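Local coordinates for cyclopenase asqI (Emericella nidulans, PDB 5YY3), which catalyses the zinc-dependent conversion of 4'-methoxycyclopenin into 4'-methoxyviridicatin, with loss of methyl isocyanate, in aspoquinolone biosynthesis, at residues V222-T227 against S506-D511; R492-A497 against G603-R608. All coordinates share one frame; numbering follows the deposited sequence.

Contact 1: residues V222-T227 against S506-D511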
ATOM      1  N   VAL A 222     -15.906 -21.152   3.698  1.00 22.62           N
ATOM      2  CA  VAL A 222     -14.472 -20.867   3.833  1.00 20.73           C
ATOM      3  C   VAL A 222     -13.725 -20.894   2.474  1.00 23.13           C
ATOM      4  O   VAL A 222     -12.922 -19.995   2.181  1.00 22.38           O
ATOM      5  CB  VAL A 222     -13.822 -21.867   4.814  1.00 20.66           C
ATOM      6  CG1 VAL A 222     -12.287 -21.904   4.669  1.00 18.53           C
ATOM      7  CG2 VAL A 222     -14.241 -21.518   6.245  1.00 20.50           C
ATOM      8  N   ALA A 223     -13.977 -21.909   1.646  1.00 20.34           N
ATOM      9  CA  ALA A 223     -13.355 -21.957   0.317  1.00 23.79           C
ATOM     10  C   ALA A 223     -13.704 -20.715  -0.517  1.00 17.27           C
ATOM     11  O   ALA A 223     -12.857 -20.137  -1.184  1.00 18.85           O
ATOM     12  CB  ALA A 223     -13.776 -23.228  -0.421  1.00 23.36           C
ATOM     13  N   ARG A 224     -14.958 -20.292  -0.464  1.00 18.49           N
ATOM     14  CA  ARG A 224     -15.372 -19.083  -1.152  1.00 15.07           C
ATOM     15  C   ARG A 224     -14.736 -17.799  -0.557  1.00 17.24           C
ATOM     16  O   ARG A 224     -14.243 -16.936  -1.298  1.00 17.39           O
ATOM     17  CB  ARG A 224     -16.897 -18.982  -1.132  1.00 16.66           C
ATOM     18  CG  ARG A 224     -17.601 -20.010  -2.026  1.00 21.30           C
ATOM     19  CD  ARG A 224     -19.102 -19.770  -2.023  1.00 21.46           C
ATOM     20  NE  ARG A 224     -19.824 -20.691  -2.896  1.00 22.68           N
ATOM     21  CZ  ARG A 224     -20.121 -20.429  -4.164  1.00 20.74           C
ATOM     22  NH1 ARG A 224     -19.744 -19.279  -4.710  1.00 23.39           N
ATOM     23  NH2 ARG A 224     -20.772 -21.320  -4.895  1.00 23.41           N
ATOM     24  N   TYR A 225     -14.763 -17.671   0.770  1.00 18.22           N
ATOM     25  CA  TYR A 225     -14.134 -16.543   1.445  1.00 17.90           C
ATOM     26  C   TYR A 225     -12.642 -16.435   1.139  1.00 20.36           C
ATOM     27  O   TYR A 225     -12.108 -15.341   0.912  1.00 19.78           O
ATOM     28  CB  TYR A 225     -14.308 -16.659   2.948  1.00 20.25           C
ATOM     29  CG  TYR A 225     -13.816 -15.443   3.723  1.00 24.47           C
ATOM     30  CD1 TYR A 225     -14.398 -14.194   3.528  1.00 21.13           C
ATOM     31  CD2 TYR A 225     -12.777 -15.549   4.653  1.00 21.25           C
ATOM     32  CE1 TYR A 225     -13.973 -13.078   4.249  1.00 20.59           C
ATOM     33  CE2 TYR A 225     -12.341 -14.433   5.386  1.00 18.04           C
ATOM     34  CZ  TYR A 225     -12.946 -13.199   5.166  1.00 20.78           C
ATOM     35  OH  TYR A 225     -12.559 -12.074   5.869  1.00 23.95           O
ATOM     36  N   GLU A 226     -11.968 -17.577   1.149  1.00 21.09           N
ATOM     37  CA  GLU A 226     -10.539 -17.589   0.914  1.00 22.63           C
ATOM     38  C   GLU A 226     -10.261 -17.272  -0.540  1.00 21.04           C
ATOM     39  O   GLU A 226      -9.339 -16.526  -0.849  1.00 24.88           O
ATOM     40  CB  GLU A 226      -9.944 -18.936   1.308  1.00 21.97           C
ATOM     41  CG  GLU A 226      -9.756 -19.068   2.811  1.00 24.02           C
ATOM     42  CD  GLU A 226      -8.647 -20.036   3.172  1.00 26.96           C
ATOM     43  OE1 GLU A 226      -8.728 -21.218   2.775  1.00 36.40           O
ATOM     44  OE2 GLU A 226      -7.690 -19.621   3.855  1.00 25.28           O
ATOM     45  N   THR A 227     -11.070 -17.831  -1.438  1.00 19.96           N
ATOM     46  CA  THR A 227     -10.920 -17.539  -2.858  1.00 20.96           C
ATOM     47  C   THR A 227     -11.169 -16.050  -3.118  1.00 21.00           C
ATOM     48  O   THR A 227     -10.481 -15.429  -3.931  1.00 20.44           O
ATOM     49  CB  THR A 227     -11.877 -18.403  -3.699  1.00 19.28           C
ATOM     50  OG1 THR A 227     -11.522 -19.787  -3.534  1.00 17.86           O
ATOM     51  CG2 THR A 227     -11.809 -18.028  -5.175  1.00 16.46           C
ATOM     52  N   SER A 506     -10.656 -26.663  -1.670  1.00 23.19           N
ATOM     53  CA  SER A 506     -10.721 -25.356  -2.316  1.00 21.54           C
ATOM     54  C   SER A 506     -11.717 -25.352  -3.467  1.00 25.41           C
ATOM     55  O   SER A 506     -12.030 -24.292  -4.020  1.00 23.26           O
ATOM     56  CB  SER A 506      -9.348 -24.929  -2.815  1.00 25.56           C
ATOM     57  OG  SER A 506      -8.509 -24.574  -1.723  1.00 27.69           O
ATOM     58  N   TRP A 507     -12.220 -26.527  -3.827  1.00 20.29           N
ATOM     59  CA  TRP A 507     -13.189 -26.591  -4.890  1.00 20.58           C
ATOM     60  C   TRP A 507     -14.538 -26.103  -4.395  1.00 21.27           C
ATOM     61  O   TRP A 507     -15.036 -26.544  -3.356  1.00 24.16           O
ATOM     62  CB  TRP A 507     -13.268 -28.008  -5.458  1.00 19.41           C
ATOM     63  CG  TRP A 507     -12.112 -28.270  -6.340  1.00 17.52           C
ATOM     64  CD1 TRP A 507     -10.886 -28.765  -5.969  1.00 21.98           C
ATOM     65  CD2 TRP A 507     -12.030 -28.005  -7.748  1.00 18.52           C
ATOM     66  NE1 TRP A 507     -10.057 -28.844  -7.066  1.00 20.09           N
ATOM     67  CE2 TRP A 507     -10.736 -28.384  -8.170  1.00 22.00           C
ATOM     68  CE3 TRP A 507     -12.930 -27.502  -8.696  1.00 19.71           C
ATOM     69  CZ2 TRP A 507     -10.318 -28.269  -9.496  1.00 20.32           C
ATOM     70  CZ3 TRP A 507     -12.508 -27.384 -10.023  1.00 21.99           C
ATOM     71  CH2 TRP A 507     -11.216 -27.766 -10.407  1.00 21.82           C
ATOM     72  N   ILE A 508     -15.097 -25.171  -5.156  1.00 21.59           N
ATOM     73  CA  ILE A 508     -16.375 -24.528  -4.873  1.00 20.48           C
ATOM     74  C   ILE A 508     -17.505 -25.156  -5.705  1.00 24.41           C
ATOM     75  O   ILE A 508     -17.411 -25.210  -6.937  1.00 21.90           O
ATOM     76  CB  ILE A 508     -16.303 -23.032  -5.201  1.00 20.35           C
ATOM     77  CG1 ILE A 508     -15.260 -22.328  -4.331  1.00 20.08           C
ATOM     78  CG2 ILE A 508     -17.677 -22.390  -5.109  1.00 18.86           C
ATOM     79  CD1 ILE A 508     -14.992 -20.888  -4.758  1.00 23.84           C
ATOM     80  N   GLU A 509     -18.569 -25.622  -5.049  1.00 23.11           N
ATOM     81  CA  GLU A 509     -19.674 -26.240  -5.762  1.00 23.20           C
ATOM     82  C   GLU A 509     -20.529 -25.181  -6.438  1.00 22.30           C
ATOM     83  O   GLU A 509     -20.929 -24.208  -5.812  1.00 25.60           O
ATOM     84  CB  GLU A 509     -20.537 -27.099  -4.825  1.00 26.90           C
ATOM     85  CG  GLU A 509     -21.520 -28.016  -5.598  1.00 26.59           C
ATOM     86  CD  GLU A 509     -22.584 -28.661  -4.718  1.00 32.16           C
ATOM     87  OE1 GLU A 509     -22.516 -28.474  -3.493  1.00 33.13           O
ATOM     88  OE2 GLU A 509     -23.501 -29.343  -5.251  1.00 31.66           O
ATOM     89  N   MET A 510     -20.823 -25.385  -7.718  1.00 23.36           N
ATOM     90  CA  MET A 510     -21.548 -24.399  -8.508  1.00 18.66           C
ATOM     91  C   MET A 510     -22.889 -24.931  -9.013  1.00 21.77           C
ATOM     92  O   MET A 510     -23.816 -24.158  -9.306  1.00 22.60           O
ATOM     93  CB  MET A 510     -20.679 -23.943  -9.684  1.00 20.31           C
ATOM     94  CG  MET A 510     -19.419 -23.176  -9.240  1.00 22.06           C
ATOM     95  SD  MET A 510     -19.850 -21.656  -8.345  1.00 20.79           S
ATOM     96  CE  MET A 510     -20.442 -20.666  -9.719  1.00 19.54           C
ATOM     97  N   ASP A 511     -23.002 -26.253  -9.106  1.00 22.05           N
ATOM     98  CA  ASP A 511     -24.230 -26.844  -9.627  1.00 25.08           C
ATOM     99  C   ASP A 511     -24.232 -28.356  -9.529  1.00 24.76           C
ATOM    100  O   ASP A 511     -23.176 -29.000  -9.474  1.00 22.34           O
ATOM    101  CB  ASP A 511     -24.451 -26.447 -11.090  1.00 23.36           C
ATOM    102  CG  ASP A 511     -25.924 -26.385 -11.459  1.00 22.66           C
ATOM    103  OD1 ASP A 511     -26.772 -26.792 -10.629  1.00 25.36           O
ATOM    104  OD2 ASP A 511     -26.232 -25.925 -12.580  1.00 23.10           O
TER
HETATM  105  O   HOH W   1     -10.892 -21.844  -5.086  1.00 20.80           O

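Contact 2: residues R492-A497 against G603-R608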
ATOM      1  N   ARG A 492     -22.129 -32.902 -11.918  1.00 23.19           N
ATOM      2  CA  ARG A 492     -21.696 -32.136 -10.759  1.00 24.85           C
ATOM      3  C   ARG A 492     -20.610 -31.139 -11.138  1.00 24.51           C
ATOM      4  O   ARG A 492     -19.511 -31.532 -11.551  1.00 24.97           O
ATOM      5  CB  ARG A 492     -21.193 -33.074  -9.660  1.00 26.80           C
ATOM      6  CG  ARG A 492     -22.177 -34.158  -9.308  1.00 24.03           C
ATOM      7  CD  ARG A 492     -21.551 -35.181  -8.401  1.00 27.02           C
ATOM      8  NE  ARG A 492     -22.529 -36.184  -8.022  1.00 29.83           N
ATOM      9  CZ  ARG A 492     -23.288 -36.112  -6.940  1.00 32.14           C
ATOM     10  NH1 ARG A 492     -23.161 -35.081  -6.116  1.00 29.02           N
ATOM     11  NH2 ARG A 492     -24.163 -37.073  -6.684  1.00 35.10           N
ATOM     12  N   LEU A 493     -20.919 -29.856 -10.987  1.00 18.00           N
ATOM     13  CA  LEU A 493     -20.013 -28.789 -11.404  1.00 22.01           C
ATOM     14  C   LEU A 493     -19.349 -28.058 -10.227  1.00 25.16           C
ATOM     15  O   LEU A 493     -20.029 -27.574  -9.309  1.00 24.21           O
ATOM     16  CB  LEU A 493     -20.761 -27.770 -12.267  1.00 19.91           C
ATOM     17  CG  LEU A 493     -20.000 -26.485 -12.606  1.00 21.26           C
ATOM     18  CD1 LEU A 493     -18.922 -26.728 -13.625  1.00 19.25           C
ATOM     19  CD2 LEU A 493     -20.943 -25.390 -13.063  1.00 23.67           C
ATOM     20  N   PHE A 494     -18.019 -27.984 -10.285  1.00 21.80           N
ATOM     21  CA  PHE A 494     -17.199 -27.267  -9.321  1.00 19.65           C
ATOM     22  C   PHE A 494     -16.239 -26.310 -10.037  1.00 24.78           C
ATOM     23  O   PHE A 494     -15.833 -26.557 -11.187  1.00 23.31           O
ATOM     24  CB  PHE A 494     -16.386 -28.242  -8.464  1.00 21.57           C
ATOM     25  CG  PHE A 494     -17.205 -29.075  -7.502  1.00 23.78           C
ATOM     26  CD1 PHE A 494     -17.875 -30.215  -7.939  1.00 21.76           C
ATOM     27  CD2 PHE A 494     -17.250 -28.752  -6.145  1.00 21.89           C
ATOM     28  CE1 PHE A 494     -18.609 -30.998  -7.054  1.00 22.68           C
ATOM     29  CE2 PHE A 494     -17.975 -29.530  -5.246  1.00 26.05           C
ATOM     30  CZ  PHE A 494     -18.659 -30.661  -5.699  1.00 25.67           C
ATOM     31  N   ILE A 495     -15.870 -25.220  -9.363  1.00 23.26           N
ATOM     32  CA  ILE A 495     -14.780 -24.367  -9.827  1.00 23.80           C
ATOM     33  C   ILE A 495     -13.755 -24.156  -8.721  1.00 24.30           C
ATOM     34  O   ILE A 495     -14.034 -24.359  -7.540  1.00 22.08           O
ATOM     35  CB  ILE A 495     -15.271 -22.985 -10.315  1.00 23.27           C
ATOM     36  CG1 ILE A 495     -15.826 -22.156  -9.137  1.00 19.67           C
ATOM     37  CG2 ILE A 495     -16.270 -23.144 -11.490  1.00 17.81           C
ATOM     38  CD1 ILE A 495     -16.328 -20.767  -9.538  1.00 18.51           C
ATOM     39  N   ALA A 496     -12.560 -23.745  -9.123  1.00 23.56           N
ATOM     40  CA  ALA A 496     -11.473 -23.505  -8.200  1.00 22.33           C
ATOM     41  C   ALA A 496     -10.541 -22.470  -8.810  1.00 24.12           C
ATOM     42  O   ALA A 496     -10.280 -22.503 -10.012  1.00 22.88           O
ATOM     43  CB  ALA A 496     -10.733 -24.782  -7.895  1.00 20.80           C
ATOM     44  N   ALA A 497     -10.094 -21.521  -7.991  1.00 22.18           N
ATOM     45  CA  ALA A 497      -9.000 -20.637  -8.378  1.00 25.95           C
ATOM     46  C   ALA A 497      -7.842 -21.514  -8.841  1.00 23.34           C
ATOM     47  O   ALA A 497      -7.495 -22.487  -8.165  1.00 23.37           O
ATOM     48  CB  ALA A 497      -8.574 -19.731  -7.194  1.00 20.09           C
ATOM     49  N   GLY A 603     -20.947 -32.208  -1.500  1.00 29.84           N
ATOM     50  CA  GLY A 603     -19.654 -31.802  -2.019  1.00 26.00           C
ATOM     51  C   GLY A 603     -18.874 -32.873  -2.739  1.00 26.92           C
ATOM     52  O   GLY A 603     -17.718 -32.651  -3.099  1.00 28.81           O
ATOM     53  N   TYR A 604     -19.502 -34.026  -2.961  1.00 26.31           N
ATOM     54  CA  TYR A 604     -18.894 -35.103  -3.746  1.00 25.52           C
ATOM     55  C   TYR A 604     -18.502 -34.600  -5.126  1.00 25.39           C
ATOM     56  O   TYR A 604     -19.295 -33.926  -5.783  1.00 23.06           O
ATOM     57  CB  TYR A 604     -19.862 -36.275  -3.880  1.00 26.92           C
ATOM     58  CG  TYR A 604     -19.285 -37.466  -4.608  1.00 29.01           C
ATOM     59  CD1 TYR A 604     -18.547 -38.425  -3.922  1.00 26.11           C
ATOM     60  CD2 TYR A 604     -19.473 -37.632  -5.978  1.00 26.96           C
ATOM     61  CE1 TYR A 604     -18.007 -39.519  -4.574  1.00 30.01           C
ATOM     62  CE2 TYR A 604     -18.930 -38.732  -6.643  1.00 27.96           C
ATOM     63  CZ  TYR A 604     -18.201 -39.674  -5.926  1.00 26.54           C
ATOM     64  OH  TYR A 604     -17.664 -40.780  -6.561  1.00 29.42           O
ATOM     65  N   PRO A 605     -17.311 -34.972  -5.606  1.00 22.86           N
ATOM     66  CA  PRO A 605     -16.344 -35.930  -5.058  1.00 24.44           C
ATOM     67  C   PRO A 605     -15.189 -35.302  -4.279  1.00 23.09           C
ATOM     68  O   PRO A 605     -14.190 -35.969  -4.000  1.00 20.84           O
ATOM     69  CB  PRO A 605     -15.812 -36.607  -6.317  1.00 21.84           C
ATOM     70  CG  PRO A 605     -15.773 -35.472  -7.322  1.00 23.68           C
ATOM     71  CD  PRO A 605     -16.934 -34.551  -6.971  1.00 20.90           C
ATOM     72  N   PHE A 606     -15.315 -34.028  -3.935  1.00 22.03           N
ATOM     73  CA  PHE A 606     -14.223 -33.348  -3.252  1.00 26.18           C
ATOM     74  C   PHE A 606     -14.319 -33.416  -1.733  1.00 28.31           C
ATOM     75  O   PHE A 606     -13.556 -32.756  -1.050  1.00 28.67           O
ATOM     76  CB  PHE A 606     -14.153 -31.887  -3.697  1.00 21.47           C
ATOM     77  CG  PHE A 606     -13.752 -31.725  -5.141  1.00 23.00           C
ATOM     78  CD1 PHE A 606     -12.452 -31.982  -5.539  1.00 19.24           C
ATOM     79  CD2 PHE A 606     -14.681 -31.328  -6.093  1.00 20.33           C
ATOM     80  CE1 PHE A 606     -12.080 -31.827  -6.842  1.00 20.21           C
ATOM     81  CE2 PHE A 606     -14.316 -31.182  -7.407  1.00 19.30           C
ATOM     82  CZ  PHE A 606     -13.013 -31.424  -7.781  1.00 21.36           C
ATOM     83  N   ASN A 607     -15.240 -34.227  -1.216  1.00 31.53           N
ATOM     84  CA  ASN A 607     -15.509 -34.282   0.217  1.00 26.15           C
ATOM     85  C   ASN A 607     -14.667 -35.339   0.931  1.00 29.04           C
ATOM     86  O   ASN A 607     -14.596 -35.353   2.159  1.00 32.19           O
ATOM     87  CB  ASN A 607     -16.994 -34.532   0.463  1.00 25.47           C
ATOM     88  CG  ASN A 607     -17.476 -35.833  -0.155  1.00 32.01           C
ATOM     89  OD1 ASN A 607     -16.915 -36.304  -1.147  1.00 27.83           O
ATOM     90  ND2 ASN A 607     -18.521 -36.421   0.428  1.00 30.38           N
ATOM     91  N   ARG A 608     -14.016 -36.205   0.161  1.00 25.42           N
ATOM     92  CA  ARG A 608     -13.021 -37.141   0.704  1.00 27.77           C
ATOM     93  C   ARG A 608     -11.801 -37.131  -0.191  1.00 23.63           C
ATOM     94  O   ARG A 608     -11.887 -36.679  -1.324  1.00 22.04           O
ATOM     95  CB  ARG A 608     -13.579 -38.566   0.797  1.00 28.25           C
ATOM     96  CG  ARG A 608     -14.225 -38.872   2.111  1.00 33.72           C
ATOM     97  CD  ARG A 608     -15.151 -40.038   1.990  1.00 37.66           C
ATOM     98  NE  ARG A 608     -16.528 -39.573   2.077  1.00 44.04           N
ATOM     99  CZ  ARG A 608     -17.120 -39.243   3.217  1.00 44.04           C
ATOM    100  NH1 ARG A 608     -16.447 -39.362   4.350  1.00 44.17           N
ATOM    101  NH2 ARG A 608     -18.383 -38.819   3.226  1.00 48.91           N
TER
HETATM  102  O   HOH W   2     -21.598 -32.792  -5.730  1.00 28.56           O

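Contact 1: residues V222-T227 against S506-D511
Ile508, near the start of strand 508-517, meets Arg224 and Ala223 of the helix with both branches of its side chain. Packing centres on these aliphatic branches. Ile508 CG2 sits over the centre of one face of the Arg224 guanidinium, 3.3 Å from CZ, while CD1 lies 3.9 Å from Arg224 CG, so the methyls follow the arginine at two points along its length. The beta-branched isoleucine suits this place because CG2, anti to the backbone N (CG1 at chi1 -62°), and the CG1–CD1 arm are spread apart. CG1 also packs on the methyl of Ala223, 4.3 Å from its CB; this small residue lets the backbones approach to 5.0 Å between the CA atoms of Ala223 and Ser506. Thr227 and Ile508 meet tip to tip, OG1 3.8 Å from CD1.

Polar groups flank Ile508. Arg224, extended from CG to NE, brings NH2 to 3.0 Å from Glu509 O, with the sulfur of Met510 approaching obliquely; NH1 is hydrogen-bonded to Met562 O, outside the contact. Threonine suits its place because its hydroxyl serves twice: it donates to Ala223 O (2.7 Å from OG1), a carbonyl that also accepts the helical bond from Thr227 N on the other face of its plane, and it accepts from a water that donates also to Ser506 O, joining helix to loop.

Helix 210-231 also carries the zinc ligand His218, whose side chain is about 10 Å from that of Ala223. The arrangement is a helix-to-strand junction between the metal-binding helical domain and the Ig-like beta domain of a hemocyanin-type fold.

Contact 2: residues R492-A497 against G603-R608
Phe494 points from its strand into the 603-608 loop, where the edge of Phe606 stands over its face. This is the tight part of the contact. With CG of Phe494 anti to the carbonyl carbon (chi1 -69°), the ring is carried toward the loop. The rings form a T-shaped (edge-to-face) pair, with centroids 4.9 Å apart and planes at 72°; Phe606 CD2 lies over the centre of the Phe494 ring and CE2 comes within 3.6 Å of its CG. Aromatic residues suit both positions, since the C–H edge of one ring can rest on the pi face of the other without any polar group having to be satisfied. The far rim of Phe494 enters the turn of the loop: CE1 is 3.3 Å from Tyr604 O, which lies near the ring plane, and 3.9 Å from Pro605 CD.

The loop owes its shape to its backbone. Gly603 has a positive phi (83°), a conformation in which a CB would crowd the carbonyl oxygen of the residue before it, so glycine suits the place; the peptide before Pro605 is cis, and Phe606 N bonds back to Gly603 O. This compact turn lies against the beta sheet of the Ig-like domain, where strand 487-497 pairs with strands 508-517 and 571-580. Beyond it, Phe606 stacks on Trp507, which itself packs against Phe494.

At Arg492 the fit is looser and more polar, though still buried. Its extended chain crosses Tyr604, whose CD2 lies over the rim of one guanidinium face, 4.0 Å from NE; the two planes are steeply inclined, so they do not stack. A water bridges the two residues, accepting from Arg492 NH1 at 2.8 Å and donating to Tyr604 O. Arginine suits this place because its several N–H groups serve different partners: NH1 and NH2 form salt bridges with Asp598 and Asp582, and NE bonds to Thr580 OG1.

Both contacts are buried and their centres lie 9 Å apart, contact 1 being the nearer to the centre of the chain. They share one sheet: strands 487-497 and 508-517 are antiparallel neighbours, and probable backbone hydrogen bonds join Ile508 N to Ile495 O and Met510 N to Leu493 O. Contact 1 ties this sheet to a helix of the metal-binding domain, whereas contact 2 stays within the Ig-like domain and fastens a loop. Their chemistry differs accordingly: aliphatic groups and an arginine face at the domain junction; in contact 2, aromatic rings, one from the strand and one from the loop, with a carboxylate-bound arginine beside them. Trp507, from the 506-511 segment, also packs on Ile495.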